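Local coordinates for protein nitroalkane oxidase (Podospora anserina, PDB 3MKH) that oxidises nitroalkanes to aldehydes or ketones with FAD and molecular oxygen, releasing nitrite and hydrogen peroxide, at residues F121-F134 and F179-D191. Sequence-based numbering, arbitrary orientation.
Sequences FLSGEGSPLASLVF and FKGCDLACVVCRD. With FAD (flavin-adenine dinucleotide), chain E; SO4 (sulfate ion), chain G.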
ATOM      1  N   PHE A 121     -16.726   2.329 -42.729  1.00 20.55           N
ATOM      2  CA  PHE A 121     -15.553   2.575 -41.882  1.00 23.17           C
ATOM      3  C   PHE A 121     -14.255   2.421 -42.653  1.00 24.37           C
ATOM      4  O   PHE A 121     -13.169   2.623 -42.109  1.00 21.34           O
ATOM      5  CB  PHE A 121     -15.556   1.613 -40.685  1.00 19.33           C
ATOM      6  CG  PHE A 121     -16.725   1.813 -39.764  1.00 21.82           C
ATOM      7  CD1 PHE A 121     -16.624   2.668 -38.674  1.00 18.28           C
ATOM      8  CD2 PHE A 121     -17.932   1.171 -40.004  1.00 22.55           C
ATOM      9  CE1 PHE A 121     -17.704   2.878 -37.825  1.00 21.28           C
ATOM     10  CE2 PHE A 121     -19.024   1.368 -39.157  1.00 20.89           C
ATOM     11  CZ  PHE A 121     -18.912   2.230 -38.069  1.00 22.36           C
ATOM     12  N   LEU A 122     -14.377   2.045 -43.922  1.00 25.32           N
ATOM     13  CA  LEU A 122     -13.211   1.769 -44.762  1.00 25.55           C
ATOM     14  C   LEU A 122     -13.016   2.814 -45.870  1.00 28.71           C
ATOM     15  O   LEU A 122     -12.053   2.739 -46.639  1.00 26.66           O
ATOM     16  CB  LEU A 122     -13.335   0.363 -45.378  1.00 22.46           C
ATOM     17  CG  LEU A 122     -13.110  -0.782 -44.387  1.00 24.25           C
ATOM     18  CD1 LEU A 122     -13.673  -2.132 -44.878  1.00 24.65           C
ATOM     19  CD2 LEU A 122     -11.633  -0.894 -44.044  1.00 21.13           C
ATOM     20  N   SER A 123     -13.920   3.792 -45.940  1.00 26.85           N
ATOM     21  CA  SER A 123     -13.872   4.808 -46.992  1.00 25.29           C
ATOM     22  C   SER A 123     -12.798   5.895 -46.801  1.00 27.94           C
ATOM     23  O   SER A 123     -12.413   6.562 -47.757  1.00 26.06           O
ATOM     24  CB  SER A 123     -15.230   5.492 -47.104  1.00 33.36           C
ATOM     25  OG  SER A 123     -15.469   6.280 -45.943  1.00 27.95           O
ATOM     26  N   GLY A 124     -12.328   6.092 -45.574  1.00 25.48           N
ATOM     27  CA  GLY A 124     -11.435   7.206 -45.290  1.00 26.15           C
ATOM     28  C   GLY A 124     -12.132   8.563 -45.265  1.00 28.08           C
ATOM     29  O   GLY A 124     -11.480   9.610 -45.244  1.00 30.96           O
ATOM     30  N   GLU A 125     -13.460   8.566 -45.261  1.00 26.37           N
ATOM     31  CA  GLU A 125     -14.184   9.833 -45.137  1.00 31.38           C
ATOM     32  C   GLU A 125     -15.422   9.781 -44.232  1.00 27.00           C
ATOM     33  O   GLU A 125     -15.796   8.725 -43.723  1.00 27.60           O
ATOM     34  CB  GLU A 125     -14.525  10.418 -46.512  1.00 35.28           C
ATOM     35  CG  GLU A 125     -15.310   9.505 -47.418  1.00 39.40           C
ATOM     36  CD  GLU A 125     -15.319  10.016 -48.855  1.00 52.60           C
ATOM     37  OE1 GLU A 125     -16.388   9.963 -49.506  1.00 62.18           O
ATOM     38  OE2 GLU A 125     -14.257  10.484 -49.326  1.00 48.72           O
ATOM     39  N   GLY A 126     -16.051  10.937 -44.048  1.00 26.86           N
ATOM     40  CA  GLY A 126     -17.135  11.077 -43.098  1.00 27.70           C
ATOM     41  C   GLY A 126     -16.653  10.903 -41.664  1.00 25.76           C
ATOM     42  O   GLY A 126     -15.473  11.082 -41.359  1.00 21.65           O
ATOM     43  N   SER A 127     -17.577  10.543 -40.781  1.00 22.98           N
ATOM     44  CA  SER A 127     -17.258  10.395 -39.375  1.00 20.32           C
ATOM     45  C   SER A 127     -18.120   9.316 -38.743  1.00 23.12           C
ATOM     46  O   SER A 127     -18.816   9.579 -37.767  1.00 25.27           O
ATOM     47  CB  SER A 127     -17.465  11.740 -38.662  1.00 24.20           C
ATOM     48  OG  SER A 127     -18.736  12.288 -38.977  1.00 24.73           O
ATOM     49  N   PRO A 128     -18.055   8.082 -39.285  1.00 23.07           N
ATOM     50  CA  PRO A 128     -18.887   6.995 -38.767  1.00 22.17           C
ATOM     51  C   PRO A 128     -18.456   6.583 -37.355  1.00 21.24           C
ATOM     52  O   PRO A 128     -17.264   6.557 -37.065  1.00 20.38           O
ATOM     53  CB  PRO A 128     -18.631   5.849 -39.753  1.00 25.02           C
ATOM     54  CG  PRO A 128     -17.233   6.115 -40.299  1.00 19.29           C
ATOM     55  CD  PRO A 128     -17.124   7.628 -40.341  1.00 23.47           C
ATOM     56  N   LEU A 129     -19.426   6.262 -36.511  1.00 19.46           N
ATOM     57  CA  LEU A 129     -19.185   5.840 -35.138  1.00 22.20           C
ATOM     58  C   LEU A 129     -19.669   4.418 -34.946  1.00 21.27           C
ATOM     59  O   LEU A 129     -20.722   4.041 -35.473  1.00 20.41           O
ATOM     60  CB  LEU A 129     -19.966   6.735 -34.175  1.00 18.21           C
ATOM     61  CG  LEU A 129     -19.463   8.155 -33.963  1.00 20.21           C
ATOM     62  CD1 LEU A 129     -20.565   8.977 -33.305  1.00 20.61           C
ATOM     63  CD2 LEU A 129     -18.212   8.126 -33.107  1.00 19.91           C
ATOM     64  N   ALA A 130     -18.901   3.637 -34.191  1.00 20.83           N
ATOM     65  CA  ALA A 130     -19.278   2.277 -33.829  1.00 17.67           C
ATOM     66  C   ALA A 130     -19.240   2.163 -32.311  1.00 20.28           C
ATOM     67  O   ALA A 130     -18.543   2.932 -31.645  1.00 17.72           O
ATOM     68  CB  ALA A 130     -18.326   1.230 -34.482  1.00 16.87           C
ATOM     69  N   SER A 131     -19.991   1.212 -31.771  1.00 19.14           N
ATOM     70  CA  SER A 131     -20.114   1.047 -30.328  1.00 19.64           C
ATOM     71  C   SER A 131     -20.254  -0.422 -29.978  1.00 21.01           C
ATOM     72  O   SER A 131     -20.958  -1.157 -30.663  1.00 21.39           O
ATOM     73  CB  SER A 131     -21.344   1.805 -29.817  1.00 19.70           C
ATOM     74  OG  SER A 131     -21.433   1.747 -28.404  1.00 22.66           O
ATOM     75  N   LEU A 132     -19.560  -0.853 -28.927  1.00 19.38           N
ATOM     76  CA  LEU A 132     -19.779  -2.182 -28.359  1.00 21.48           C
ATOM     77  C   LEU A 132     -20.762  -1.990 -27.210  1.00 21.12           C
ATOM     78  O   LEU A 132     -20.441  -1.393 -26.165  1.00 19.59           O
ATOM     79  CB  LEU A 132     -18.459  -2.815 -27.896  1.00 22.15           C
ATOM     80  CG  LEU A 132     -18.479  -4.140 -27.106  1.00 30.30           C
ATOM     81  CD1 LEU A 132     -19.536  -5.094 -27.595  1.00 27.95           C
ATOM     82  CD2 LEU A 132     -17.113  -4.809 -27.155  1.00 30.46           C
ATOM     83  N   VAL A 133     -21.989  -2.431 -27.440  1.00 20.83           N
ATOM     84  CA  VAL A 133     -23.092  -2.085 -26.563  1.00 21.43           C
ATOM     85  C   VAL A 133     -23.375  -3.272 -25.658  1.00 23.21           C
ATOM     86  O   VAL A 133     -24.188  -4.141 -25.972  1.00 22.65           O
ATOM     87  CB  VAL A 133     -24.337  -1.689 -27.351  1.00 21.96           C
ATOM     88  CG1 VAL A 133     -25.417  -1.149 -26.405  1.00 21.26           C
ATOM     89  CG2 VAL A 133     -23.977  -0.647 -28.409  1.00 20.93           C
ATOM     90  N   PHE A 134     -22.664  -3.282 -24.535  1.00 23.78           N
ATOM     91  CA  PHE A 134     -22.630  -4.392 -23.602  1.00 24.56           C
ATOM     92  C   PHE A 134     -23.289  -3.989 -22.285  1.00 26.20           C
ATOM     93  O   PHE A 134     -24.216  -4.653 -21.810  1.00 22.42           O
ATOM     94  CB  PHE A 134     -21.163  -4.746 -23.350  1.00 22.62           C
ATOM     95  CG  PHE A 134     -20.954  -5.965 -22.489  1.00 30.49           C
ATOM     96  CD1 PHE A 134     -20.868  -5.851 -21.112  1.00 32.63           C
ATOM     97  CD2 PHE A 134     -20.799  -7.220 -23.057  1.00 29.38           C
ATOM     98  CE1 PHE A 134     -20.659  -6.974 -20.318  1.00 32.43           C
ATOM     99  CE2 PHE A 134     -20.587  -8.339 -22.268  1.00 26.91           C
ATOM    100  CZ  PHE A 134     -20.520  -8.217 -20.904  1.00 29.33           C
ATOM    101  N   PHE A 179     -27.489  11.815 -31.353  1.00 22.07           N
ATOM    102  CA  PHE A 179     -28.203  11.142 -30.280  1.00 24.94           C
ATOM    103  C   PHE A 179     -29.392  10.301 -30.746  1.00 21.28           C
ATOM    104  O   PHE A 179     -30.234   9.915 -29.948  1.00 25.16           O
ATOM    105  CB  PHE A 179     -28.619  12.161 -29.210  1.00 22.01           C
ATOM    106  CG  PHE A 179     -27.451  12.903 -28.628  1.00 23.53           C
ATOM    107  CD1 PHE A 179     -26.318  12.207 -28.231  1.00 23.90           C
ATOM    108  CD2 PHE A 179     -27.469  14.278 -28.496  1.00 23.08           C
ATOM    109  CE1 PHE A 179     -25.227  12.880 -27.710  1.00 24.87           C
ATOM    110  CE2 PHE A 179     -26.382  14.955 -27.967  1.00 25.92           C
ATOM    111  CZ  PHE A 179     -25.260  14.244 -27.577  1.00 23.76           C
ATOM    112  N   LYS A 180     -29.447   9.987 -32.029  1.00 23.42           N
ATOM    113  CA  LYS A 180     -30.518   9.133 -32.519  1.00 22.19           C
ATOM    114  C   LYS A 180     -29.997   7.772 -32.984  1.00 24.99           C
ATOM    115  O   LYS A 180     -30.686   7.044 -33.700  1.00 25.31           O
ATOM    116  CB  LYS A 180     -31.304   9.844 -33.628  1.00 26.21           C
ATOM    117  CG  LYS A 180     -32.083  11.062 -33.127  1.00 28.48           C
ATOM    118  CD  LYS A 180     -32.927  11.664 -34.250  1.00 39.12           C
ATOM    119  CE  LYS A 180     -33.580  12.974 -33.821  1.00 48.12           C
ATOM    120  NZ  LYS A 180     -34.268  12.859 -32.497  1.00 49.54           N
ATOM    121  N   GLY A 181     -28.771   7.442 -32.580  1.00 24.13           N
ATOM    122  CA  GLY A 181     -28.194   6.138 -32.863  1.00 24.50           C
ATOM    123  C   GLY A 181     -26.956   6.198 -33.734  1.00 21.89           C
ATOM    124  O   GLY A 181     -26.916   6.882 -34.763  1.00 22.84           O
ATOM    125  N   CYS A 182     -25.922   5.477 -33.326  1.00 21.80           N
ATOM    126  CA  CYS A 182     -24.671   5.523 -34.077  1.00 22.76           C
ATOM    127  C   CYS A 182     -24.774   4.696 -35.370  1.00 24.69           C
ATOM    128  O   CYS A 182     -25.772   4.008 -35.600  1.00 25.29           O
ATOM    129  CB  CYS A 182     -23.509   5.041 -33.200  1.00 23.87           C
ATOM    130  SG  CYS A 182     -23.512   3.249 -32.884  1.00 24.03           S
ATOM    131  N   ASP A 183     -23.740   4.761 -36.203  1.00 25.73           N
ATOM    132  CA  ASP A 183     -23.708   4.004 -37.464  1.00 25.70           C
ATOM    133  C   ASP A 183     -23.744   2.493 -37.289  1.00 27.69           C
ATOM    134  O   ASP A 183     -24.433   1.794 -38.035  1.00 25.18           O
ATOM    135  CB  ASP A 183     -22.460   4.372 -38.268  1.00 25.59           C
ATOM    136  CG  ASP A 183     -22.353   5.866 -38.520  1.00 29.95           C
ATOM    137  OD1 ASP A 183     -22.615   6.294 -39.663  1.00 32.34           O
ATOM    138  OD2 ASP A 183     -22.004   6.611 -37.576  1.00 26.81           O
ATOM    139  N   LEU A 184     -22.981   1.979 -36.327  1.00 21.03           N
ATOM    140  CA  LEU A 184     -22.871   0.531 -36.182  1.00 21.13           C
ATOM    141  C   LEU A 184     -22.715   0.136 -34.720  1.00 21.94           C
ATOM    142  O   LEU A 184     -21.688   0.398 -34.113  1.00 21.42           O
ATOM    143  CB  LEU A 184     -21.676   0.014 -36.986  1.00 21.89           C
ATOM    144  CG  LEU A 184     -21.518  -1.503 -36.989  1.00 23.45           C
ATOM    145  CD1 LEU A 184     -22.808  -2.122 -37.494  1.00 24.63           C
ATOM    146  CD2 LEU A 184     -20.333  -1.920 -37.875  1.00 24.01           C
ATOM    147  N   ALA A 185     -23.738  -0.488 -34.153  1.00 18.73           N
ATOM    148  CA  ALA A 185     -23.683  -0.926 -32.761  1.00 20.34           C
ATOM    149  C   ALA A 185     -23.620  -2.450 -32.716  1.00 23.20           C
ATOM    150  O   ALA A 185     -24.413  -3.115 -33.382  1.00 22.77           O
ATOM    151  CB  ALA A 185     -24.918  -0.424 -31.994  1.00 19.04           C
ATOM    152  N   CYS A 186     -22.675  -3.001 -31.955  1.00 20.55           N
ATOM    153  CA  CYS A 186     -22.672  -4.439 -31.672  1.00 20.58           C
ATOM    154  C   CYS A 186     -23.400  -4.665 -30.349  1.00 23.42           C
ATOM    155  O   CYS A 186     -22.842  -4.405 -29.281  1.00 22.47           O
ATOM    156  CB  CYS A 186     -21.246  -4.977 -31.579  1.00 21.31           C
ATOM    157  SG  CYS A 186     -20.391  -5.001 -33.179  1.00 25.50           S
ATOM    158  N   VAL A 187     -24.645  -5.134 -30.421  1.00 21.19           N
ATOM    159  CA  VAL A 187     -25.482  -5.210 -29.227  1.00 19.01           C
ATOM    160  C   VAL A 187     -25.402  -6.597 -28.632  1.00 24.57           C
ATOM    161  O   VAL A 187     -25.775  -7.599 -29.267  1.00 21.95           O
ATOM    162  CB  VAL A 187     -26.938  -4.821 -29.507  1.00 19.17           C
ATOM    163  CG1 VAL A 187     -27.780  -4.873 -28.207  1.00 20.24           C
ATOM    164  CG2 VAL A 187     -26.984  -3.429 -30.110  1.00 20.22           C
ATOM    165  N   VAL A 188     -24.876  -6.649 -27.419  1.00 20.79           N
ATOM    166  CA  VAL A 188     -24.783  -7.893 -26.698  1.00 21.78           C
ATOM    167  C   VAL A 188     -26.080  -8.091 -25.942  1.00 25.86           C
ATOM    168  O   VAL A 188     -26.513  -7.233 -25.157  1.00 22.71           O
ATOM    169  CB  VAL A 188     -23.599  -7.889 -25.735  1.00 22.06           C
ATOM    170  CG1 VAL A 188     -23.445  -9.265 -25.055  1.00 25.50           C
ATOM    171  CG2 VAL A 188     -22.330  -7.524 -26.499  1.00 23.08           C
ATOM    172  N   CYS A 189     -26.717  -9.225 -26.192  1.00 24.08           N
ATOM    173  CA  CYS A 189     -28.018  -9.469 -25.603  1.00 26.57           C
ATOM    174  C   CYS A 189     -28.245 -10.956 -25.366  1.00 31.01           C
ATOM    175  O   CYS A 189     -27.423 -11.799 -25.760  1.00 28.38           O
ATOM    176  CB  CYS A 189     -29.103  -8.898 -26.516  1.00 28.88           C
ATOM    177  SG  CYS A 189     -28.953  -9.435 -28.236  1.00 30.68           S
ATOM    178  N   ARG A 190     -29.361 -11.286 -24.719  1.00 26.36           N
ATOM    179  CA  ARG A 190     -29.706 -12.693 -24.563  1.00 26.38           C
ATOM    180  C   ARG A 190     -30.941 -13.109 -25.376  1.00 29.71           C
ATOM    181  O   ARG A 190     -31.960 -12.397 -25.426  1.00 24.76           O
ATOM    182  CB  ARG A 190     -29.829 -13.080 -23.088  1.00 28.04           C
ATOM    183  CG  ARG A 190     -31.071 -12.616 -22.424  1.00 32.98           C
ATOM    184  CD  ARG A 190     -31.164 -13.126 -21.002  1.00 34.14           C
ATOM    185  NE  ARG A 190     -32.083 -12.273 -20.264  1.00 32.22           N
ATOM    186  CZ  ARG A 190     -33.398 -12.439 -20.258  1.00 35.91           C
ATOM    187  NH1 ARG A 190     -33.934 -13.444 -20.936  1.00 38.15           N
ATOM    188  NH2 ARG A 190     -34.173 -11.607 -19.577  1.00 34.32           N
ATOM    189  N   ASP A 191     -30.825 -14.264 -26.027  1.00 29.37           N
ATOM    190  CA  ASP A 191     -31.901 -14.826 -26.825  1.00 29.01           C
ATOM    191  C   ASP A 191     -33.026 -15.233 -25.884  1.00 28.98           C
ATOM    192  O   ASP A 191     -32.819 -16.005 -24.951  1.00 32.19           O
ATOM    193  CB  ASP A 191     -31.377 -16.047 -27.581  1.00 31.99           C
ATOM    194  CG  ASP A 191     -32.452 -16.751 -28.399  1.00 33.58           C
ATOM    195  OD1 ASP A 191     -33.527 -16.162 -28.628  1.00 32.10           O
ATOM    196  OD2 ASP A 191     -32.206 -17.904 -28.822  1.00 38.23           O
TER
HETATM  197  PA  FAD E 500     -20.925  -3.861 -12.388  0.84 26.80           P
HETATM  198  O1A FAD E 500     -21.828  -4.955 -12.739  0.84 24.28           O
HETATM  199  O2A FAD E 500     -21.413  -2.482 -12.459  0.84 25.49           O
HETATM  200  O5B FAD E 500     -20.359  -4.136 -10.909  0.84 26.55           O
HETATM  201  C5B FAD E 500     -20.138  -3.063  -9.996  0.84 22.17           C
HETATM  202  C4B FAD E 500     -19.313  -3.486  -8.765  0.84 25.30           C
HETATM  203  O4B FAD E 500     -20.051  -4.466  -8.021  0.84 28.20           O
HETATM  204  C3B FAD E 500     -18.011  -4.173  -9.167  0.84 24.71           C
HETATM  205  O3B FAD E 500     -16.970  -3.203  -9.294  0.84 25.08           O
HETATM  206  C2B FAD E 500     -17.733  -5.068  -7.973  0.84 23.39           C
HETATM  207  O2B FAD E 500     -17.047  -4.337  -6.962  0.84 21.93           O
HETATM  208  C1B FAD E 500     -19.130  -5.449  -7.484  0.84 27.58           C
HETATM  209  N9A FAD E 500     -19.462  -6.802  -8.010  0.84 27.69           N
HETATM  210  C8A FAD E 500     -20.464  -7.101  -8.831  0.84 27.11           C
HETATM  211  N7A FAD E 500     -20.455  -8.402  -9.097  0.84 27.62           N
HETATM  212  C5A FAD E 500     -19.438  -8.940  -8.436  0.84 31.34           C
HETATM  213  C6A FAD E 500     -18.941 -10.231  -8.322  0.84 33.19           C
HETATM  214  N6A FAD E 500     -19.518 -11.236  -8.967  0.84 33.10           N
HETATM  215  N1A FAD E 500     -17.872 -10.447  -7.548  0.84 27.38           N
HETATM  216  C2A FAD E 500     -17.293  -9.452  -6.901  0.84 30.69           C
HETATM  217  N3A FAD E 500     -17.742  -8.211  -6.987  0.84 28.15           N
HETATM  218  C4A FAD E 500     -18.806  -7.924  -7.744  0.84 29.44           C
HETATM  219  N1  FAD E 500     -19.535  -0.290 -21.671  0.84 24.46           N
HETATM  220  C2  FAD E 500     -19.783  -0.838 -22.923  0.84 23.17           C
HETATM  221  O2  FAD E 500     -20.573  -1.766 -23.029  0.84 26.13           O
HETATM  222  N3  FAD E 500     -19.133  -0.339 -24.047  0.84 24.14           N
HETATM  223  C4  FAD E 500     -18.235   0.720 -23.932  0.84 25.05           C
HETATM  224  O4  FAD E 500     -17.670   1.156 -24.932  0.84 21.80           O
HETATM  225  C4X FAD E 500     -17.988   1.268 -22.680  0.84 25.86           C
HETATM  226  N5  FAD E 500     -17.089   2.327 -22.526  0.84 25.03           N
HETATM  227  C5X FAD E 500     -17.115   3.077 -21.346  0.84 22.33           C
HETATM  228  C6  FAD E 500     -16.497   4.322 -21.276  0.84 21.03           C
HETATM  229  C7  FAD E 500     -16.539   5.057 -20.097  0.84 22.18           C
HETATM  230  C7M FAD E 500     -15.868   6.425 -20.009  0.84 22.87           C
HETATM  231  C8  FAD E 500     -17.198   4.544 -18.988  0.84 25.84           C
HETATM  232  C8M FAD E 500     -17.251   5.343 -17.686  0.84 22.00           C
HETATM  233  C9  FAD E 500     -17.806   3.299 -19.058  0.84 24.46           C
HETATM  234  C9A FAD E 500     -17.769   2.567 -20.235  0.84 21.82           C
HETATM  235  N10 FAD E 500     -18.386   1.319 -20.309  0.84 27.04           N
HETATM  236  C10 FAD E 500     -18.637   0.763 -21.557  0.84 28.96           C
HETATM  237  C1' FAD E 500     -18.760   0.577 -19.081  0.84 27.62           C
HETATM  238  C2' FAD E 500     -17.585  -0.255 -18.566  0.84 26.53           C
HETATM  239  O2' FAD E 500     -17.233  -1.245 -19.526  0.84 26.24           O
HETATM  240  C3' FAD E 500     -17.870  -0.921 -17.210  0.84 27.34           C
HETATM  241  O3' FAD E 500     -16.659  -1.481 -16.725  0.84 26.31           O
HETATM  242  C4' FAD E 500     -18.922  -2.039 -17.276  0.84 27.45           C
HETATM  243  O4' FAD E 500     -20.230  -1.486 -17.274  0.84 25.42           O
HETATM  244  C5' FAD E 500     -18.780  -2.977 -16.072  0.84 27.32           C
HETATM  245  O5' FAD E 500     -18.824  -2.253 -14.841  0.84 27.73           O
HETATM  246  P   FAD E 500     -18.417  -2.951 -13.467  0.84 28.69           P
HETATM  247  O1P FAD E 500     -17.174  -3.700 -13.685  0.84 26.69           O
HETATM  248  O2P FAD E 500     -18.461  -1.954 -12.398  0.84 26.46           O
HETATM  249  O3P FAD E 500     -19.608  -4.027 -13.294  0.84 27.68           O
HETATM  250  S   SO4 G 440     -37.891 -12.755 -20.588  1.00 60.26           S
HETATM  251  O1  SO4 G 440     -38.690 -12.217 -19.488  1.00 73.58           O
HETATM  252  O2  SO4 G 440     -37.295 -11.642 -21.327  1.00 56.23           O
HETATM  253  O3  SO4 G 440     -36.835 -13.598 -20.033  1.00 48.60           O
HETATM  254  O4  SO4 G 440     -38.755 -13.523 -21.488  1.00 61.98           O
HETATM  255  O   HOH W   1     -21.830   9.226 -37.655  1.00 31.82           O
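Asp-183 OD2 accepts two hydrogen bonds where the segments begin to pair: the backbone N of Leu-129 reaches it from above the carboxylate plane at 2.8 Å and nearly straight (171°), and a water that also donates to Ser-127 O lies 2.6 Å from OD2. With CG beside its backbone N (chi1 -55°), the Asp-183 carboxylate is laid against Pro-128, whose CA is 3.4 Å from OD2. Shortening this side chain to an alanine would take away the shared acceptor, and Leu-129 N and the water would probably be left without it, the loop ahead of strand 130-133 less firmly tied. Beside it, Phe-121 brings CE2 and CZ obliquely against Leu-184 CB, while Pro-128 CB sits over one face of the ring, toward its rim.

From here strands 130-133 and 184-191 run parallel, 11° apart, their backbones joined by bonds that alternate in direction from Leu-184 N to Leu-129 O up to Val-188 N to Val-133 O. Ala-130, Leu-132, Leu-184 and Cys-186 share one face of the sheet; Ser-131, Val-133, Ala-185 and Val-187 share the other, where Val-133 CG2 packs 3.7 Å from Ala-185 CB. At the far end, Val-188 CG2 touches both Leu-132 CD1 and the edge of the Phe-134 ring, 3.8 Å from Phe-134 CD2.

The end of strand 130-133 and the residue after it bind one edge of the flavin, whose further partners include Arg-301 of the second subunit: Leu-132 O accepts from FAD N3 at 2.7 Å, and Phe-134 N donates to FAD O2 at 3.0 Å. Ser-131 OG is hydrogen-bonded to Thr-172 O, in a loop that also binds FAD. In this sheet of the acyl-CoA dehydrogenase fold, strand 184-191 lies between 130-133 and the antiparallel strand 206-212, and helix 90-109 packs on Phe-121, Leu-132 and Leu-184.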